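Local coordinates for protein Rik1-associated factor 1 (Schizosaccharomyces pombe, PDB 4O9D) that helps establish heterochromatin as a subunit of the Clr4 methyltransferase complex, which methylates histone H3 to form H3K9me; this chain is its WD-repeat propeller, at residues 15-20 with 385-390; 394-399 with 404-409. One frame throughout, in Å; residues are numbered along the deposited sequence.

Interaction 1. Residues 15-20 with 385-390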
# COMPACT_ATOMS: atom_id res chain seq x y z
N GLU A 15 4.83 -7.12 -22.53
CA GLU A 15 4.35 -7.24 -21.15
C GLU A 15 5.31 -8.09 -20.32
O GLU A 15 5.37 -9.31 -20.47
CB GLU A 15 2.96 -7.84 -21.12
CG GLU A 15 1.98 -7.13 -22.03
CD GLU A 15 1.37 -5.89 -21.40
OE1 GLU A 15 1.57 -5.67 -20.18
OE2 GLU A 15 0.68 -5.16 -22.13
N SER A 16 6.04 -7.42 -19.43
CA SER A 16 7.13 -8.03 -18.69
C SER A 16 6.67 -9.23 -17.87
O SER A 16 7.47 -10.12 -17.58
CB SER A 16 7.80 -6.99 -17.77
OG SER A 16 7.22 -6.96 -16.47
N VAL A 17 5.39 -9.28 -17.51
CA VAL A 17 4.94 -10.30 -16.58
C VAL A 17 5.13 -11.72 -17.14
O VAL A 17 5.36 -12.66 -16.37
CB VAL A 17 3.49 -10.07 -16.14
CG1 VAL A 17 2.52 -10.41 -17.26
CG2 VAL A 17 3.20 -10.86 -14.87
N PHE A 18 5.08 -11.89 -18.46
CA PHE A 18 5.35 -13.21 -19.03
C PHE A 18 6.83 -13.59 -18.87
O PHE A 18 7.18 -14.77 -18.84
CB PHE A 18 4.95 -13.25 -20.51
CG PHE A 18 3.51 -12.92 -20.76
CD1 PHE A 18 2.51 -13.58 -20.08
CD2 PHE A 18 3.16 -11.95 -21.69
CE1 PHE A 18 1.17 -13.28 -20.31
CE2 PHE A 18 1.83 -11.64 -21.94
CZ PHE A 18 0.83 -12.32 -21.25
N PHE A 19 7.69 -12.58 -18.77
CA PHE A 19 9.14 -12.80 -18.77
C PHE A 19 9.73 -12.90 -17.38
O PHE A 19 10.90 -13.25 -17.23
CB PHE A 19 9.84 -11.70 -19.56
CG PHE A 19 9.41 -11.64 -20.99
CD1 PHE A 19 9.57 -12.75 -21.81
CD2 PHE A 19 8.82 -10.50 -21.51
CE1 PHE A 19 9.16 -12.73 -23.13
CE2 PHE A 19 8.42 -10.46 -22.85
CZ PHE A 19 8.59 -11.58 -23.65
N LEU A 20 8.93 -12.60 -16.36
CA LEU A 20 9.36 -12.72 -14.98
C LEU A 20 9.48 -14.20 -14.61
O LEU A 20 8.55 -14.99 -14.80
CB LEU A 20 8.36 -12.00 -14.05
CG LEU A 20 8.38 -10.45 -14.14
CD1 LEU A 20 7.21 -9.79 -13.40
CD2 LEU A 20 9.69 -9.90 -13.62
N GLY A 385 1.08 -8.23 -2.98
CA GLY A 385 1.82 -8.41 -4.21
C GLY A 385 2.08 -7.07 -4.87
O GLY A 385 1.21 -6.21 -4.89
N GLY A 386 3.27 -6.89 -5.43
CA GLY A 386 3.63 -5.59 -5.98
C GLY A 386 4.79 -5.62 -6.96
O GLY A 386 5.85 -6.19 -6.68
N PHE A 387 4.59 -4.97 -8.11
CA PHE A 387 5.64 -4.77 -9.10
C PHE A 387 6.56 -3.63 -8.70
O PHE A 387 6.11 -2.66 -8.07
CB PHE A 387 5.03 -4.33 -10.43
CG PHE A 387 4.34 -5.43 -11.19
CD1 PHE A 387 5.06 -6.35 -11.90
CD2 PHE A 387 2.96 -5.52 -11.19
CE1 PHE A 387 4.43 -7.35 -12.61
CE2 PHE A 387 2.31 -6.52 -11.90
CZ PHE A 387 3.05 -7.43 -12.60
N SER A 388 7.82 -3.71 -9.09
CA SER A 388 8.66 -2.53 -9.04
C SER A 388 8.21 -1.63 -10.18
O SER A 388 7.66 -2.11 -11.20
CB SER A 388 10.15 -2.91 -9.18
OG SER A 388 10.39 -3.60 -10.39
N GLU A 389 8.44 -0.33 -10.02
CA GLU A 389 8.04 0.64 -11.03
C GLU A 389 8.65 0.37 -12.41
O GLU A 389 8.03 0.66 -13.43
CB GLU A 389 8.40 2.07 -10.58
CG GLU A 389 7.43 2.66 -9.60
CD GLU A 389 7.73 4.12 -9.30
OE1 GLU A 389 6.77 4.92 -9.19
OE2 GLU A 389 8.93 4.48 -9.18
N ASP A 390 9.87 -0.18 -12.46
CA ASP A 390 10.51 -0.48 -13.74
C ASP A 390 10.08 -1.86 -14.30
O ASP A 390 10.62 -2.33 -15.31
CB ASP A 390 12.04 -0.35 -13.65
CG ASP A 390 12.70 -1.55 -12.97
OD1 ASP A 390 11.98 -2.45 -12.50
OD2 ASP A 390 13.95 -1.58 -12.88
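V17 and L20 meet the ring of F387 at the junction of two blades of the WD-repeat beta-propeller. Residues 15-20 form the loop at the N-terminal end of the modelled chain, just before strand 21-26. F387 ends strand 382-387, in the curated WD 4 repeat. The ring points its outer edge at the loop. Both aliphatic partners reach that edge near the ring plane, and neither lies over a face in this pair of segments. V17 brings CG2, which sits opposite the backbone N about the CA-CB bond, to 4.1 Å from F387 CZ. L20 touches the neighbouring edge atom, with its CD1 3.8 Å from F387 CE1. The contact is purely apolar and buried. F375, from strand 371-377 of the adjacent blade, also touches V17 and L20. L394, from the blade of F387, touches L20 and F387, so the hydrophobic cluster spans both blades.

Polar bonds anchor the loop beside it. V17 N is bonded to Q345 OE1, and S16 OG is bonded to Q345 NE2 and A391 O. Past the strand end, the chain turns at S388 and D390. There S388 OG donates a hydrogen bond of 2.9 Å to D390 OD1, nearly in line with the carboxylate C-O bond.

Interaction 2. Residues 394-399 with 404-409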
# COMPACT_ATOMS: atom_id res chain seq x y z
N LEU A 394 8.62 -8.63 -9.48
CA LEU A 394 7.31 -8.84 -8.87
C LEU A 394 7.50 -9.65 -7.57
O LEU A 394 8.24 -10.64 -7.54
CB LEU A 394 6.37 -9.55 -9.85
CG LEU A 394 5.02 -9.98 -9.27
CD1 LEU A 394 4.17 -8.76 -8.85
CD2 LEU A 394 4.24 -10.87 -10.27
N THR A 395 6.89 -9.20 -6.49
CA THR A 395 7.05 -9.85 -5.20
C THR A 395 5.65 -10.23 -4.75
O THR A 395 4.75 -9.40 -4.76
CB THR A 395 7.73 -8.88 -4.15
OG1 THR A 395 9.03 -8.49 -4.61
CG2 THR A 395 7.90 -9.59 -2.84
N VAL A 396 5.47 -11.49 -4.35
CA VAL A 396 4.18 -11.99 -3.93
C VAL A 396 4.33 -12.71 -2.60
O VAL A 396 5.26 -13.49 -2.42
CB VAL A 396 3.60 -12.94 -5.01
CG1 VAL A 396 2.25 -13.48 -4.60
CG2 VAL A 396 3.50 -12.20 -6.33
N CYS A 397 3.43 -12.44 -1.65
CA CYS A 397 3.52 -13.01 -0.29
C CYS A 397 2.24 -13.73 0.09
O CYS A 397 1.16 -13.38 -0.40
CB CYS A 397 3.76 -11.90 0.73
SG CYS A 397 4.92 -10.61 0.25
N CYS A 398 2.32 -14.70 1.00
CA CYS A 398 1.12 -15.42 1.41
C CYS A 398 1.09 -15.66 2.91
O CYS A 398 2.07 -15.43 3.60
CB CYS A 398 0.97 -16.75 0.64
SG CYS A 398 2.23 -18.02 1.02
N VAL A 399 -0.06 -16.08 3.41
CA VAL A 399 -0.20 -16.36 4.82
C VAL A 399 0.85 -17.38 5.26
O VAL A 399 1.02 -18.39 4.60
CB VAL A 399 -1.59 -16.90 5.14
CG1 VAL A 399 -1.65 -17.37 6.59
CG2 VAL A 399 -2.64 -15.82 4.87
N ASN A 404 7.75 -14.74 -2.26
CA ASN A 404 8.34 -15.09 -3.55
C ASN A 404 8.70 -13.87 -4.38
O ASN A 404 7.87 -12.98 -4.58
CB ASN A 404 7.40 -16.01 -4.35
CG ASN A 404 7.26 -17.38 -3.72
OD1 ASN A 404 7.95 -17.71 -2.77
ND2 ASN A 404 6.36 -18.19 -4.26
N MET A 405 9.94 -13.83 -4.86
CA MET A 405 10.39 -12.78 -5.76
C MET A 405 10.64 -13.30 -7.19
O MET A 405 11.40 -14.27 -7.38
CB MET A 405 11.70 -12.16 -5.27
CG MET A 405 11.59 -11.15 -4.15
SD MET A 405 12.71 -9.74 -4.43
CE MET A 405 12.17 -8.63 -3.14
N TYR A 406 10.02 -12.63 -8.17
CA TYR A 406 10.20 -12.98 -9.58
C TYR A 406 10.97 -11.87 -10.27
O TYR A 406 10.75 -10.71 -9.99
CB TYR A 406 8.84 -13.21 -10.25
CG TYR A 406 8.01 -14.24 -9.52
CD1 TYR A 406 7.32 -13.90 -8.36
CD2 TYR A 406 7.94 -15.56 -9.98
CE1 TYR A 406 6.57 -14.85 -7.67
CE2 TYR A 406 7.19 -16.50 -9.30
CZ TYR A 406 6.52 -16.14 -8.16
OH TYR A 406 5.79 -17.08 -7.46
N SER A 407 11.89 -12.23 -11.16
CA SER A 407 12.70 -11.22 -11.84
C SER A 407 12.89 -11.57 -13.31
O SER A 407 12.70 -12.71 -13.71
CB SER A 407 14.07 -11.09 -11.17
OG SER A 407 14.80 -10.01 -11.71
N LEU A 408 13.27 -10.59 -14.10
CA LEU A 408 13.65 -10.85 -15.47
C LEU A 408 14.97 -11.65 -15.50
O LEU A 408 15.62 -11.76 -16.53
CB LEU A 408 13.76 -9.53 -16.25
CG LEU A 408 12.42 -8.83 -16.46
CD1 LEU A 408 12.57 -7.60 -17.35
CD2 LEU A 408 11.40 -9.79 -17.08
N GLY A 409 15.34 -12.19 -14.34
CA GLY A 409 16.41 -13.16 -14.23
C GLY A 409 15.86 -14.55 -13.96
O GLY A 409 16.52 -15.40 -13.35
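The beta hairpin of strands 393-398 and 403-407 is part of the curated WD 4 repeat, and its antiparallel strands are held here by four backbone hydrogen bonds. L394 and Y406 form one hydrogen-bonded pair, and V396 and N404 form the other. Y406 N gives a nearly straight bond of 2.7 Å to L394 O, with an N-H...O angle of 174°. L394 N returns a bond to Y406 O at 3.0 Å. V396 N and N404 O are 2.8 Å apart, and N404 N binds V396 O in turn.

T395 and M405 form the non-hydrogen-bonded pair between them. Their side chains lie alongside each other and point the same way. M405 bends at chi2 (-139°), and its CE comes 3.5 Å from T395 OG1. That hydroxyl is bonded to Y38 OH in strand 33-38.

L394, V396, N404 and Y406 occupy the other face. The Y406 ring turns an edge to the backbone of the partner strand: L394 O lies in the ring plane, 3.5 Å from Y406 CD1. V396 CG2 approaches Y406 CE1 obliquely at 4.3 Å. N404 ND2 gives a weak bond to Y406 OH. Y406 OH is also bonded to T376 OG1, and N404 OD1 to H25 ND1, while F375 and F416 each make an edge-to-face contact with the Y406 ring.

The hairpin supplies the two middle strands of a four-stranded antiparallel sheet, with strand 382-387 beside 393-398 and the N-terminal strand 21-26 beside 403-407.

How the interactions relate
Interactions 1 and 2 share one four-stranded propeller blade, with centres about 9 Å apart. Interaction 1 sits at its border with the preceding blade, where the loop before strand 21-26 meets the end of edge strand 382-387. Interaction 2 lies in the middle of the sheet. The second segment of interaction 1 comes just before the hairpin of interaction 2 along the chain. A probable backbone hydrogen bond of 3.0 Å from G386 N to T395 O links the two. L20 also packs on S407, and F19 on L408. The N-terminal strand thus completes a blade made mostly by the C-terminal WD 4 repeat. This probably helps close the ring, as in other WD propellers.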